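Local atomic coordinates of TarM (Staphylococcus aureus subsp. aureus 21178, PDB entry 4X7R), a protein that belongs to the group 1 glycosyltransferases and adopts their two-lobed GT-B fold, which here carries an additional domain built on a long antiparallel beta-sheet. Residues V39-K44 / A205-Y210; N68-F73 / Q166-E171; E341-K346 / K452-V457; Y439-E442 / D448-D451. The protein carries 1 engineered substitution. All coordinates share one frame; numbering follows the deposited sequence.

How the interactions relate
Interactions 1 and 2 lie together on one side of the chain's centre and interactions 3 and 4 on the opposite side, with the centres of 1 and 3 about 49 Å apart. In the first pair N68 makes the connection: it begins the helix of interaction 2 and its amide bonds to T40 and D42 of interaction 1. Both are buried and largely aromatic; the first adjoins a bound sulfated glycan, whereas the second joins the antiparallel sheet to the N-terminal lobe. The second pair shares helix 446-457 of the C-terminal lobe. Interaction 3 is aliphatic and runs out to an exposed lysine, while interaction 4 sets a buried isoleucine against a methionine and beside an aspartate with a bridging water.

Interaction 1 of 4, residues V39-K44 / A205-Y210; sequences VTFDYK and ALCVYY
K44 NZ forms salt bridges with D42 OD2, at 2.8 Å, and with the carboxylate of E10, and donates to the carbonyl of L11; this charged cluster lies on the loop just beyond F41 and V39, the two residues that meet helix 203-214. D42 OD2 receives the ammonium on its syn side, 17° out of the carboxylate plane. The contact itself is wholly apolar and buried. C207 packs against F41 in a sulfur-aromatic contact: SG of C207 comes within 3.5 Å of CD1 of F41, and CB of C207 is 3.8 Å from the same CD1. The sulfur lies 4.6 Å from the centroid of the F41 ring, 59° off the ring normal, so it approaches obliquely. A thiol suits the place because it is compact and polarisable and can lie against an aromatic ring while buried. Further along the helix, CD2 of Y210 comes to 4.2 Å from CE1 of F41, which stands at the edge of the tyrosine ring. V39 adds its CG1, anti to the backbone nitrogen (chi1 -176°), which reaches CE2 of Y210 at 3.7 Å as the two side chains lie alongside, running in opposing senses. F41 also touches a sulfated glucosamine unit of the bound glycan. A ligand pocket walled by the loop at the carboxyl end of a parallel strand is typical of the Rossmann-like lobes of GT-B proteins.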
loop_
_atom_site.group_PDB
_atom_site.type_symbol
_atom_site.label_atom_id
_atom_site.label_comp_id
_atom_site.label_asym_id
_atom_site.label_seq_id
_atom_site.Cartn_x
_atom_site.Cartn_y
_atom_site.Cartn_z
ATOM N N VAL A 39 10.438 5.670 -4.544
ATOM C CA VAL A 39 9.935 6.560 -5.612
ATOM C C VAL A 39 8.433 6.289 -5.766
ATOM O O VAL A 39 8.050 5.142 -5.992
ATOM C CB VAL A 39 10.671 6.368 -6.959
ATOM C CG1 VAL A 39 10.179 7.382 -8.005
ATOM C CG2 VAL A 39 12.192 6.433 -6.776
ATOM N N THR A 40 7.595 7.332 -5.607
ATOM C CA THR A 40 6.139 7.262 -5.767
ATOM C C THR A 40 5.696 8.117 -6.958
ATOM O O THR A 40 6.456 8.976 -7.413
ATOM C CB THR A 40 5.394 7.574 -4.472
ATOM O OG1 THR A 40 5.637 8.938 -4.095
ATOM C CG2 THR A 40 5.748 6.606 -3.346
ATOM N N PHE A 41 4.470 7.862 -7.478
ATOM C CA PHE A 41 3.959 8.525 -8.673
ATOM C C PHE A 41 2.594 9.174 -8.496
ATOM O O PHE A 41 2.133 9.840 -9.405
ATOM C CB PHE A 41 3.970 7.534 -9.878
ATOM C CG PHE A 41 5.327 6.894 -10.113
ATOM C CD1 PHE A 41 6.327 7.576 -10.799
ATOM C CD2 PHE A 41 5.601 5.607 -9.640
ATOM C CE1 PHE A 41 7.592 6.996 -10.995
ATOM C CE2 PHE A 41 6.862 5.033 -9.825
ATOM C CZ PHE A 41 7.856 5.733 -10.496
ATOM N N ASP A 42 1.962 9.038 -7.332
ATOM C CA ASP A 42 0.656 9.649 -7.135
ATOM C C ASP A 42 0.787 11.123 -6.725
ATOM O O ASP A 42 1.866 11.601 -6.341
ATOM C CB ASP A 42 -0.119 8.893 -6.029
ATOM C CG ASP A 42 0.529 9.054 -4.669
ATOM O OD1 ASP A 42 1.773 8.964 -4.589
ATOM O OD2 ASP A 42 -0.209 9.249 -3.680
ATOM N N TYR A 43 -0.356 11.792 -6.702
ATOM C CA TYR A 43 -0.474 13.170 -6.306
ATOM C C TYR A 43 -1.182 13.229 -4.963
ATOM O O TYR A 43 -2.284 12.701 -4.811
ATOM C CB TYR A 43 -1.280 13.983 -7.364
ATOM C CG TYR A 43 -1.463 15.412 -6.906
ATOM C CD1 TYR A 43 -0.411 16.323 -6.973
ATOM C CD2 TYR A 43 -2.646 15.820 -6.292
ATOM C CE1 TYR A 43 -0.558 17.626 -6.504
ATOM C CE2 TYR A 43 -2.798 17.111 -5.798
ATOM C CZ TYR A 43 -1.758 18.017 -5.920
ATOM O OH TYR A 43 -1.898 19.273 -5.391
ATOM N N LYS A 44 -0.566 13.889 -4.003
ATOM C CA LYS A 44 -1.183 14.185 -2.708
ATOM C C LYS A 44 -0.869 15.650 -2.443
ATOM O O LYS A 44 0.225 16.103 -2.773
ATOM C CB LYS A 44 -0.607 13.323 -1.565
ATOM C CG LYS A 44 -1.145 11.901 -1.529
ATOM C CD LYS A 44 -0.781 11.212 -0.202
ATOM C CE LYS A 44 -1.333 9.798 -0.138
ATOM N NZ LYS A 44 -0.523 8.848 -0.945
ATOM N N ALA A 205 4.683 8.615 -19.871
ATOM C CA ALA A 205 5.765 9.399 -20.498
ATOM C C ALA A 205 6.388 10.369 -19.488
ATOM O O ALA A 205 7.610 10.492 -19.454
ATOM C CB ALA A 205 5.245 10.185 -21.710
ATOM N N LEU A 206 5.560 11.071 -18.693
ATOM C CA LEU A 206 6.045 12.015 -17.672
ATOM C C LEU A 206 6.893 11.242 -16.643
ATOM O O LEU A 206 8.032 11.632 -16.353
ATOM C CB LEU A 206 4.840 12.708 -16.970
ATOM C CG LEU A 206 5.174 13.584 -15.736
ATOM C CD1 LEU A 206 5.804 14.873 -16.148
ATOM C CD2 LEU A 206 3.946 13.852 -14.870
ATOM N N CYS A 207 6.341 10.112 -16.123
ATOM C CA CYS A 207 7.037 9.266 -15.132
ATOM C C CYS A 207 8.306 8.645 -15.641
ATOM O O CYS A 207 9.280 8.594 -14.906
ATOM C CB CYS A 207 6.087 8.235 -14.552
ATOM S SG CYS A 207 4.763 8.972 -13.574
ATOM N N VAL A 208 8.341 8.271 -16.925
ATOM C CA VAL A 208 9.558 7.731 -17.544
ATOM C C VAL A 208 10.633 8.828 -17.602
ATOM O O VAL A 208 11.783 8.578 -17.239
ATOM C CB VAL A 208 9.265 7.095 -18.929
ATOM C CG1 VAL A 208 10.547 6.914 -19.748
ATOM C CG2 VAL A 208 8.516 5.774 -18.767
ATOM N N TYR A 209 10.244 10.057 -18.020
ATOM C CA TYR A 209 11.165 11.194 -18.079
ATOM C C TYR A 209 11.731 11.456 -16.690
ATOM O O TYR A 209 12.941 11.598 -16.539
ATOM C CB TYR A 209 10.443 12.443 -18.613
ATOM C CG TYR A 209 11.226 13.732 -18.444
ATOM C CD1 TYR A 209 12.241 14.080 -19.335
ATOM C CD2 TYR A 209 10.902 14.644 -17.436
ATOM C CE1 TYR A 209 12.929 15.292 -19.210
ATOM C CE2 TYR A 209 11.607 15.837 -17.280
ATOM C CZ TYR A 209 12.612 16.162 -18.175
ATOM O OH TYR A 209 13.311 17.333 -17.987
ATOM N N TYR A 210 10.846 11.515 -15.689
ATOM C CA TYR A 210 11.182 11.777 -14.291
ATOM C C TYR A 210 12.267 10.829 -13.759
ATOM O O TYR A 210 13.262 11.296 -13.198
ATOM C CB TYR A 210 9.902 11.741 -13.425
ATOM C CG TYR A 210 10.183 11.679 -11.939
ATOM C CD1 TYR A 210 10.877 12.701 -11.295
ATOM C CD2 TYR A 210 9.719 10.617 -11.167
ATOM C CE1 TYR A 210 11.131 12.657 -9.930
ATOM C CE2 TYR A 210 9.958 10.569 -9.793
ATOM C CZ TYR A 210 10.659 11.597 -9.183
ATOM O OH TYR A 210 10.868 11.601 -7.836
#

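Interaction 2 of 4, residues N68-F73 / Q166-E171; sequences NVFEYF and QVFYDE
The first turn of helix 69-78 faces the last residues of strand 163-169, CA of F70 and CA of F168 being the nearest alpha-carbons, 8.6 Å apart. That spacing is bridged by two aromatic side chains in an offset edge-to-face (T-shaped) pair, which joins the antiparallel sheet domain to a helix of the N-terminal Rossmann-like lobe. Both residues point toward each other, and both rings hang anti to their own carbonyl carbon, beside the backbone nitrogen (chi1 -60° for F70). F168 presents its edge to the face of F70, with centroids 5.2 Å apart and planes at 70°. Its CE2 makes the closest approach, 3.6 Å from CE1 of F70, while its CD2 lies 4.0 Å from CD1 of F70. Phenylalanine suits both positions because it is large enough to span the gap and brings no polar group needing a partner. Y43 stacks on F168, continuing the aromatic packing toward the loop after strand 36-40. The turn that carries F70 is capped by N68: OD1 of N68 accepts a weak bond from F70 N, and a straighter one of 3.1 Å from E71 N, which enters in the carbonyl plane on a lone pair with an N-H...O angle of 160°.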
loop_
_atom_site.group_PDB
_atom_site.type_symbol
_atom_site.label_atom_id
_atom_site.label_comp_id
_atom_site.label_asym_id
_atom_site.label_seq_id
_atom_site.Cartn_x
_atom_site.Cartn_y
_atom_site.Cartn_z
ATOM N N ASN A 68 8.963 11.819 -5.146
ATOM C CA ASN A 68 7.660 11.789 -5.788
ATOM C C ASN A 68 7.698 12.684 -7.053
ATOM O O ASN A 68 8.289 13.758 -7.022
ATOM C CB ASN A 68 6.564 12.193 -4.802
ATOM C CG ASN A 68 5.194 12.292 -5.439
ATOM O OD1 ASN A 68 4.769 13.357 -5.930
ATOM N ND2 ASN A 68 4.495 11.170 -5.490
ATOM N N VAL A 69 7.115 12.212 -8.161
ATOM C CA VAL A 69 7.089 12.908 -9.465
ATOM C C VAL A 69 6.507 14.337 -9.374
ATOM O O VAL A 69 7.107 15.245 -9.914
ATOM C CB VAL A 69 6.427 12.045 -10.599
ATOM C CG1 VAL A 69 4.966 11.710 -10.286
ATOM C CG2 VAL A 69 6.551 12.729 -11.965
ATOM N N PHE A 70 5.339 14.525 -8.714
ATOM C CA PHE A 70 4.724 15.852 -8.562
ATOM C C PHE A 70 5.537 16.723 -7.638
ATOM O O PHE A 70 5.761 17.884 -7.970
ATOM C CB PHE A 70 3.244 15.774 -8.155
ATOM C CG PHE A 70 2.455 15.036 -9.208
ATOM C CD1 PHE A 70 2.264 15.588 -10.475
ATOM C CD2 PHE A 70 2.030 13.727 -8.987
ATOM C CE1 PHE A 70 1.609 14.867 -11.479
ATOM C CE2 PHE A 70 1.356 13.012 -9.986
ATOM C CZ PHE A 70 1.139 13.586 -11.218
ATOM N N GLU A 71 6.071 16.144 -6.538
ATOM C CA GLU A 71 6.919 16.872 -5.571
ATOM C C GLU A 71 8.187 17.418 -6.199
ATOM O O GLU A 71 8.592 18.516 -5.861
ATOM C CB GLU A 71 7.277 15.988 -4.354
ATOM C CG GLU A 71 6.078 15.689 -3.471
ATOM C CD GLU A 71 5.504 16.856 -2.688
ATOM O OE1 GLU A 71 6.293 17.708 -2.218
ATOM O OE2 GLU A 71 4.264 16.904 -2.525
ATOM N N TYR A 72 8.805 16.656 -7.107
ATOM C CA TYR A 72 10.018 17.050 -7.821
ATOM C C TYR A 72 9.769 18.335 -8.644
ATOM O O TYR A 72 10.559 19.273 -8.559
ATOM C CB TYR A 72 10.462 15.895 -8.729
ATOM C CG TYR A 72 11.549 16.242 -9.725
ATOM C CD1 TYR A 72 12.880 16.358 -9.324
ATOM C CD2 TYR A 72 11.257 16.406 -11.075
ATOM C CE1 TYR A 72 13.884 16.697 -10.237
ATOM C CE2 TYR A 72 12.253 16.714 -11.999
ATOM C CZ TYR A 72 13.567 16.854 -11.578
ATOM O OH TYR A 72 14.553 17.151 -12.487
ATOM N N PHE A 73 8.676 18.374 -9.449
ATOM C CA PHE A 73 8.398 19.561 -10.258
ATOM C C PHE A 73 7.846 20.700 -9.413
ATOM O O PHE A 73 8.069 21.859 -9.746
ATOM C CB PHE A 73 7.444 19.224 -11.416
ATOM C CG PHE A 73 8.033 18.254 -12.410
ATOM C CD1 PHE A 73 9.075 18.641 -13.249
ATOM C CD2 PHE A 73 7.574 16.947 -12.482
ATOM C CE1 PHE A 73 9.604 17.751 -14.185
ATOM C CE2 PHE A 73 8.117 16.052 -13.403
ATOM C CZ PHE A 73 9.126 16.462 -14.250
ATOM N N GLN A 166 -6.859 19.202 -15.358
ATOM C CA GLN A 166 -6.321 19.520 -14.036
ATOM C C GLN A 166 -5.115 20.400 -14.147
ATOM O O GLN A 166 -4.299 20.239 -15.062
ATOM C CB GLN A 166 -5.890 18.280 -13.214
ATOM C CG GLN A 166 -6.986 17.265 -13.042
ATOM C CD GLN A 166 -6.441 16.105 -12.290
ATOM O OE1 GLN A 166 -5.381 15.554 -12.625
ATOM N NE2 GLN A 166 -7.159 15.723 -11.252
ATOM N N VAL A 167 -4.995 21.310 -13.176
ATOM C CA VAL A 167 -3.852 22.206 -12.991
ATOM C C VAL A 167 -3.376 22.009 -11.538
ATOM O O VAL A 167 -4.198 22.027 -10.620
ATOM C CB VAL A 167 -4.203 23.684 -13.308
ATOM C CG1 VAL A 167 -2.987 24.580 -13.156
ATOM C CG2 VAL A 167 -4.819 23.825 -14.709
ATOM N N PHE A 168 -2.065 21.816 -11.344
ATOM C CA PHE A 168 -1.467 21.700 -10.021
ATOM C C PHE A 168 -0.717 22.982 -9.706
ATOM O O PHE A 168 -0.008 23.495 -10.574
ATOM C CB PHE A 168 -0.536 20.475 -9.942
ATOM C CG PHE A 168 -1.245 19.166 -10.169
ATOM C CD1 PHE A 168 -2.429 18.869 -9.501
ATOM C CD2 PHE A 168 -0.686 18.190 -10.976
ATOM C CE1 PHE A 168 -3.078 17.643 -9.693
ATOM C CE2 PHE A 168 -1.320 16.948 -11.140
ATOM C CZ PHE A 168 -2.522 16.694 -10.516
ATOM N N TYR A 169 -0.828 23.467 -8.446
ATOM C CA TYR A 169 -0.233 24.721 -7.993
ATOM C C TYR A 169 0.763 24.469 -6.894
ATOM O O TYR A 169 0.509 23.642 -6.000
ATOM C CB TYR A 169 -1.311 25.698 -7.497
ATOM C CG TYR A 169 -2.326 26.069 -8.546
ATOM C CD1 TYR A 169 -3.433 25.264 -8.782
ATOM C CD2 TYR A 169 -2.198 27.244 -9.286
ATOM C CE1 TYR A 169 -4.368 25.596 -9.757
ATOM C CE2 TYR A 169 -3.141 27.600 -10.249
ATOM C CZ TYR A 169 -4.222 26.765 -10.485
ATOM O OH TYR A 169 -5.144 27.079 -11.455
ATOM N N ASP A 170 1.914 25.169 -6.968
ATOM C CA ASP A 170 3.011 25.017 -6.006
ATOM C C ASP A 170 2.686 25.637 -4.616
ATOM O O ASP A 170 1.559 26.113 -4.390
ATOM C CB ASP A 170 4.338 25.504 -6.613
ATOM C CG ASP A 170 4.432 27.006 -6.865
ATOM O OD1 ASP A 170 3.731 27.773 -6.173
ATOM O OD2 ASP A 170 5.307 27.418 -7.648
ATOM N N GLU A 171 3.677 25.647 -3.706
ATOM C CA GLU A 171 3.532 26.194 -2.345
ATOM C C GLU A 171 3.222 27.688 -2.294
ATOM O O GLU A 171 2.644 28.148 -1.299
ATOM C CB GLU A 171 4.751 25.870 -1.455
ATOM C CG GLU A 171 4.922 24.381 -1.179
ATOM C CD GLU A 171 3.953 23.693 -0.224
ATOM O OE1 GLU A 171 3.223 24.385 0.526
ATOM O OE2 GLU A 171 3.952 22.441 -0.213
#

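Interaction 3 of 4, residues E341-K346 / K452-V457; sequences ELVVKK and KILQLV
L454 leaves helix 446-457 with its CB directed at helix 333-346, and its branches meet V343 and K346. Together these residues form a helix-helix packing contact in the C-terminal Rossmann-like lobe of the GT-B fold. The short segments cross at -49°, their axes 10.1 Å apart at closest approach. Beyond CB, CG of L454 comes to 3.9 Å from CG1 of V343. There the chain forks: CD2 continues along V343, resting 3.7 Å from its CG1 and equally near its carbonyl O, while CD1 swings to K346, where CB is 4.0 Å away and CD slightly farther. Leucine and valine run side by side with opposed directions, whereas the lysine lies nearly perpendicular to the leucine. The lysine suits this solvent-facing margin, since its methylenes cover the leucine while its chain, bent at chi3, carries the ammonium onward. Toward the sheet the packing becomes fully buried: I453 also leans on L395 and V397 of strand 395-398, so it packs between helix 333-346 and the sheet. V343 meets it with both branches, which is natural for a beta-branched residue: CG2 of I453 lies 3.9 Å from CG1 of V343 and 4.0 Å from its CG2.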
loop_
_atom_site.group_PDB
_atom_site.type_symbol
_atom_site.label_atom_id
_atom_site.label_comp_id
_atom_site.label_asym_id
_atom_site.label_seq_id
_atom_site.Cartn_x
_atom_site.Cartn_y
_atom_site.Cartn_z
ATOM N N GLU A 341 -17.521 -18.936 14.598
ATOM C CA GLU A 341 -18.830 -19.508 14.930
ATOM C C GLU A 341 -18.699 -20.944 15.472
ATOM O O GLU A 341 -19.327 -21.266 16.478
ATOM C CB GLU A 341 -19.765 -19.468 13.702
ATOM C CG GLU A 341 -21.195 -19.914 13.991
ATOM C CD GLU A 341 -22.151 -19.863 12.816
ATOM O OE1 GLU A 341 -21.781 -20.347 11.722
ATOM O OE2 GLU A 341 -23.289 -19.375 13.002
ATOM N N LEU A 342 -17.864 -21.785 14.820
ATOM C CA LEU A 342 -17.621 -23.181 15.210
ATOM C C LEU A 342 -16.851 -23.286 16.526
ATOM O O LEU A 342 -17.213 -24.095 17.377
ATOM C CB LEU A 342 -16.876 -23.946 14.100
ATOM C CG LEU A 342 -17.604 -24.146 12.768
ATOM C CD1 LEU A 342 -16.639 -24.594 11.691
ATOM C CD2 LEU A 342 -18.739 -25.163 12.901
ATOM N N VAL A 343 -15.801 -22.464 16.692
ATOM C CA VAL A 343 -14.953 -22.426 17.890
ATOM C C VAL A 343 -15.787 -21.958 19.098
ATOM O O VAL A 343 -15.769 -22.621 20.139
ATOM C CB VAL A 343 -13.667 -21.566 17.675
ATOM C CG1 VAL A 343 -12.774 -21.579 18.904
ATOM C CG2 VAL A 343 -12.872 -22.045 16.465
ATOM N N VAL A 344 -16.545 -20.844 18.933
ATOM C CA VAL A 344 -17.413 -20.248 19.961
ATOM C C VAL A 344 -18.551 -21.198 20.386
ATOM O O VAL A 344 -18.866 -21.245 21.570
ATOM C CB VAL A 344 -17.871 -18.802 19.599
ATOM C CG1 VAL A 344 -18.905 -18.256 20.581
ATOM C CG2 VAL A 344 -16.676 -17.857 19.515
ATOM N N LYS A 345 -19.115 -21.993 19.442
ATOM C CA LYS A 345 -20.171 -22.969 19.763
ATOM C C LYS A 345 -19.683 -24.158 20.616
ATOM O O LYS A 345 -20.509 -24.810 21.254
ATOM C CB LYS A 345 -20.970 -23.420 18.523
ATOM C CG LYS A 345 -21.969 -22.366 18.024
ATOM C CD LYS A 345 -23.077 -22.953 17.149
ATOM C CE LYS A 345 -24.336 -23.266 17.940
ATOM N NZ LYS A 345 -25.335 -24.019 17.134
ATOM N N LYS A 346 -18.355 -24.423 20.651
ATOM C CA LYS A 346 -17.756 -25.476 21.490
ATOM C C LYS A 346 -17.067 -24.900 22.744
ATOM O O LYS A 346 -16.855 -25.631 23.715
ATOM C CB LYS A 346 -16.787 -26.368 20.694
ATOM C CG LYS A 346 -17.469 -27.551 20.016
ATOM C CD LYS A 346 -16.479 -28.629 19.562
ATOM C CE LYS A 346 -16.236 -29.687 20.617
ATOM N NZ LYS A 346 -15.294 -30.737 20.147
ATOM N N LYS A 452 -8.249 -27.330 15.511
ATOM C CA LYS A 452 -6.862 -27.006 15.865
ATOM C C LYS A 452 -6.746 -25.760 16.724
ATOM O O LYS A 452 -5.895 -25.721 17.614
ATOM C CB LYS A 452 -5.935 -26.968 14.636
ATOM C CG LYS A 452 -5.860 -28.313 13.892
ATOM C CD LYS A 452 -5.131 -29.427 14.635
ATOM C CE LYS A 452 -5.382 -30.786 14.017
ATOM N NZ LYS A 452 -4.747 -30.932 12.682
ATOM N N ILE A 453 -7.624 -24.766 16.496
ATOM C CA ILE A 453 -7.687 -23.540 17.292
ATOM C C ILE A 453 -8.095 -23.937 18.719
ATOM O O ILE A 453 -7.432 -23.517 19.670
ATOM C CB ILE A 453 -8.635 -22.487 16.646
ATOM C CG1 ILE A 453 -7.957 -21.825 15.423
ATOM C CG2 ILE A 453 -9.101 -21.424 17.671
ATOM C CD1 ILE A 453 -8.920 -21.247 14.389
ATOM N N LEU A 454 -9.135 -24.806 18.846
ATOM C CA LEU A 454 -9.653 -25.298 20.122
ATOM C C LEU A 454 -8.603 -26.060 20.925
ATOM O O LEU A 454 -8.442 -25.772 22.106
ATOM C CB LEU A 454 -10.931 -26.124 19.930
ATOM C CG LEU A 454 -12.197 -25.324 19.649
ATOM C CD1 LEU A 454 -13.221 -26.170 18.931
ATOM C CD2 LEU A 454 -12.771 -24.732 20.919
ATOM N N GLN A 455 -7.858 -26.987 20.283
ATOM C CA GLN A 455 -6.760 -27.734 20.914
ATOM C C GLN A 455 -5.727 -26.730 21.455
ATOM O O GLN A 455 -5.372 -26.782 22.628
ATOM C CB GLN A 455 -6.053 -28.662 19.897
ATOM C CG GLN A 455 -6.836 -29.892 19.450
ATOM C CD GLN A 455 -6.129 -30.655 18.344
ATOM O OE1 GLN A 455 -4.903 -30.847 18.353
ATOM N NE2 GLN A 455 -6.895 -31.135 17.372
ATOM N N LEU A 456 -5.306 -25.782 20.607
ATOM C CA LEU A 456 -4.307 -24.769 20.927
ATOM C C LEU A 456 -4.716 -23.760 22.021
ATOM O O LEU A 456 -3.928 -23.565 22.952
ATOM C CB LEU A 456 -3.792 -24.104 19.637
ATOM C CG LEU A 456 -2.272 -23.944 19.428
ATOM C CD1 LEU A 456 -1.486 -25.146 19.884
ATOM C CD2 LEU A 456 -1.950 -23.673 17.963
ATOM N N VAL A 457 -5.942 -23.161 21.949
ATOM C CA VAL A 457 -6.429 -22.200 22.968
ATOM C C VAL A 457 -6.596 -22.826 24.351
ATOM O O VAL A 457 -6.526 -22.103 25.347
ATOM C CB VAL A 457 -7.708 -21.385 22.609
ATOM C CG1 VAL A 457 -7.449 -20.329 21.557
ATOM C CG2 VAL A 457 -8.896 -22.274 22.250
#

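Interaction 4 of 4, residues Y439-E442 / D448-D451; sequences YLIE and DMAD
I441 stands almost square to M449 but meets D448 at a slant, so one isoleucine is shared by two neighbouring residues of helix 446-457. CG2 of I441, anti to the backbone nitrogen, faces CB of M449 at 3.8 Å, and CG1 of I441 lies 3.9 Å from CG of M449. The methionine touches with the root of its side chain; its end leads away, and M449 also packs on V420 and F422 of the adjacent strand. A flexible thioether chain suits that course between helix and sheet. At the end of the CG1 branch, CD1 of I441 comes to 3.5 Å from OD2 of D448, a packing contact between methyl and carboxylate oxygen. The aspartate is turned with CG anti to its backbone nitrogen (chi1 -172°), toward the strand end. There a water donates to OD2 of D448 at a very short modelled distance, whose exact value carries little weight, and the same water accepts the N-H of E442, its oxygen 3.0 Å from E442 N. Strand end and helix start are thus joined indirectly, within a short beta-alpha connection of the C-terminal lobe. The chemistry implies an apolar interior closed by a hydrated acid, whose negative charge the nearby helix N-terminus would probably favour.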
loop_
_atom_site.group_PDB
_atom_site.type_symbol
_atom_site.label_atom_id
_atom_site.label_comp_id
_atom_site.label_asym_id
_atom_site.label_seq_id
_atom_site.Cartn_x
_atom_site.Cartn_y
_atom_site.Cartn_z
ATOM N N TYR A 439 0.039 -25.138 12.930
ATOM C CA TYR A 439 -0.734 -26.082 12.128
ATOM C C TYR A 439 -1.006 -25.580 10.724
ATOM O O TYR A 439 -1.371 -24.406 10.536
ATOM C CB TYR A 439 -2.065 -26.447 12.815
ATOM C CG TYR A 439 -1.930 -27.235 14.102
ATOM C CD1 TYR A 439 -1.424 -28.534 14.102
ATOM C CD2 TYR A 439 -2.391 -26.717 15.311
ATOM C CE1 TYR A 439 -1.322 -29.273 15.284
ATOM C CE2 TYR A 439 -2.324 -27.460 16.493
ATOM C CZ TYR A 439 -1.772 -28.729 16.478
ATOM O OH TYR A 439 -1.682 -29.439 17.652
ATOM N N LEU A 440 -0.824 -26.485 9.740
ATOM C CA LEU A 440 -1.127 -26.283 8.323
ATOM C C LEU A 440 -2.427 -27.015 8.068
ATOM O O LEU A 440 -2.495 -28.248 8.201
ATOM C CB LEU A 440 -0.021 -26.834 7.410
ATOM C CG LEU A 440 1.219 -25.966 7.272
ATOM C CD1 LEU A 440 2.329 -26.727 6.563
ATOM C CD2 LEU A 440 0.897 -24.632 6.567
ATOM N N ILE A 441 -3.482 -26.254 7.783
ATOM C CA ILE A 441 -4.824 -26.803 7.563
ATOM C C ILE A 441 -5.114 -26.943 6.074
ATOM O O ILE A 441 -4.805 -26.040 5.296
ATOM C CB ILE A 441 -5.889 -25.918 8.293
ATOM C CG1 ILE A 441 -5.583 -25.728 9.800
ATOM C CG2 ILE A 441 -7.341 -26.366 8.038
ATOM C CD1 ILE A 441 -5.346 -26.996 10.638
ATOM N N GLU A 442 -5.725 -28.067 5.687
ATOM C CA GLU A 442 -6.154 -28.322 4.319
ATOM C C GLU A 442 -7.088 -27.174 3.934
ATOM O O GLU A 442 -7.992 -26.847 4.706
ATOM C CB GLU A 442 -6.874 -29.676 4.241
ATOM C CG GLU A 442 -7.060 -30.196 2.827
ATOM C CD GLU A 442 -8.069 -31.319 2.678
ATOM O OE1 GLU A 442 -8.626 -31.779 3.702
ATOM O OE2 GLU A 442 -8.309 -31.733 1.521
ATOM N N ASP A 448 -11.620 -28.647 10.558
ATOM C CA ASP A 448 -10.293 -29.022 11.053
ATOM C C ASP A 448 -9.552 -27.794 11.589
ATOM O O ASP A 448 -8.806 -27.923 12.555
ATOM C CB ASP A 448 -9.456 -29.756 9.995
ATOM C CG ASP A 448 -8.149 -30.323 10.542
ATOM O OD1 ASP A 448 -8.199 -31.074 11.547
ATOM O OD2 ASP A 448 -7.076 -29.996 9.983
ATOM N N MET A 449 -9.796 -26.605 11.013
ATOM C CA MET A 449 -9.166 -25.385 11.510
ATOM C C MET A 449 -9.748 -24.984 12.868
ATOM O O MET A 449 -8.989 -24.592 13.760
ATOM C CB MET A 449 -9.272 -24.240 10.515
ATOM C CG MET A 449 -8.302 -23.148 10.818
ATOM S SD MET A 449 -8.357 -21.798 9.640
ATOM C CE MET A 449 -9.345 -20.815 10.443
ATOM N N ALA A 450 -11.090 -25.100 13.025
ATOM C CA ALA A 450 -11.790 -24.824 14.282
ATOM C C ALA A 450 -11.287 -25.789 15.374
ATOM O O ALA A 450 -11.035 -25.353 16.497
ATOM C CB ALA A 450 -13.294 -24.971 14.094
ATOM N N ASP A 451 -11.068 -27.074 15.010
ATOM C CA ASP A 451 -10.548 -28.119 15.898
ATOM C C ASP A 451 -9.142 -27.801 16.406
ATOM O O ASP A 451 -8.877 -27.971 17.597
ATOM C CB ASP A 451 -10.548 -29.495 15.195
ATOM C CG ASP A 451 -11.900 -30.190 15.108
ATOM O OD1 ASP A 451 -12.825 -29.805 15.870
ATOM O OD2 ASP A 451 -12.025 -31.142 14.301
HETATM O O HOH W 1 -6.284 -30.231 7.644
#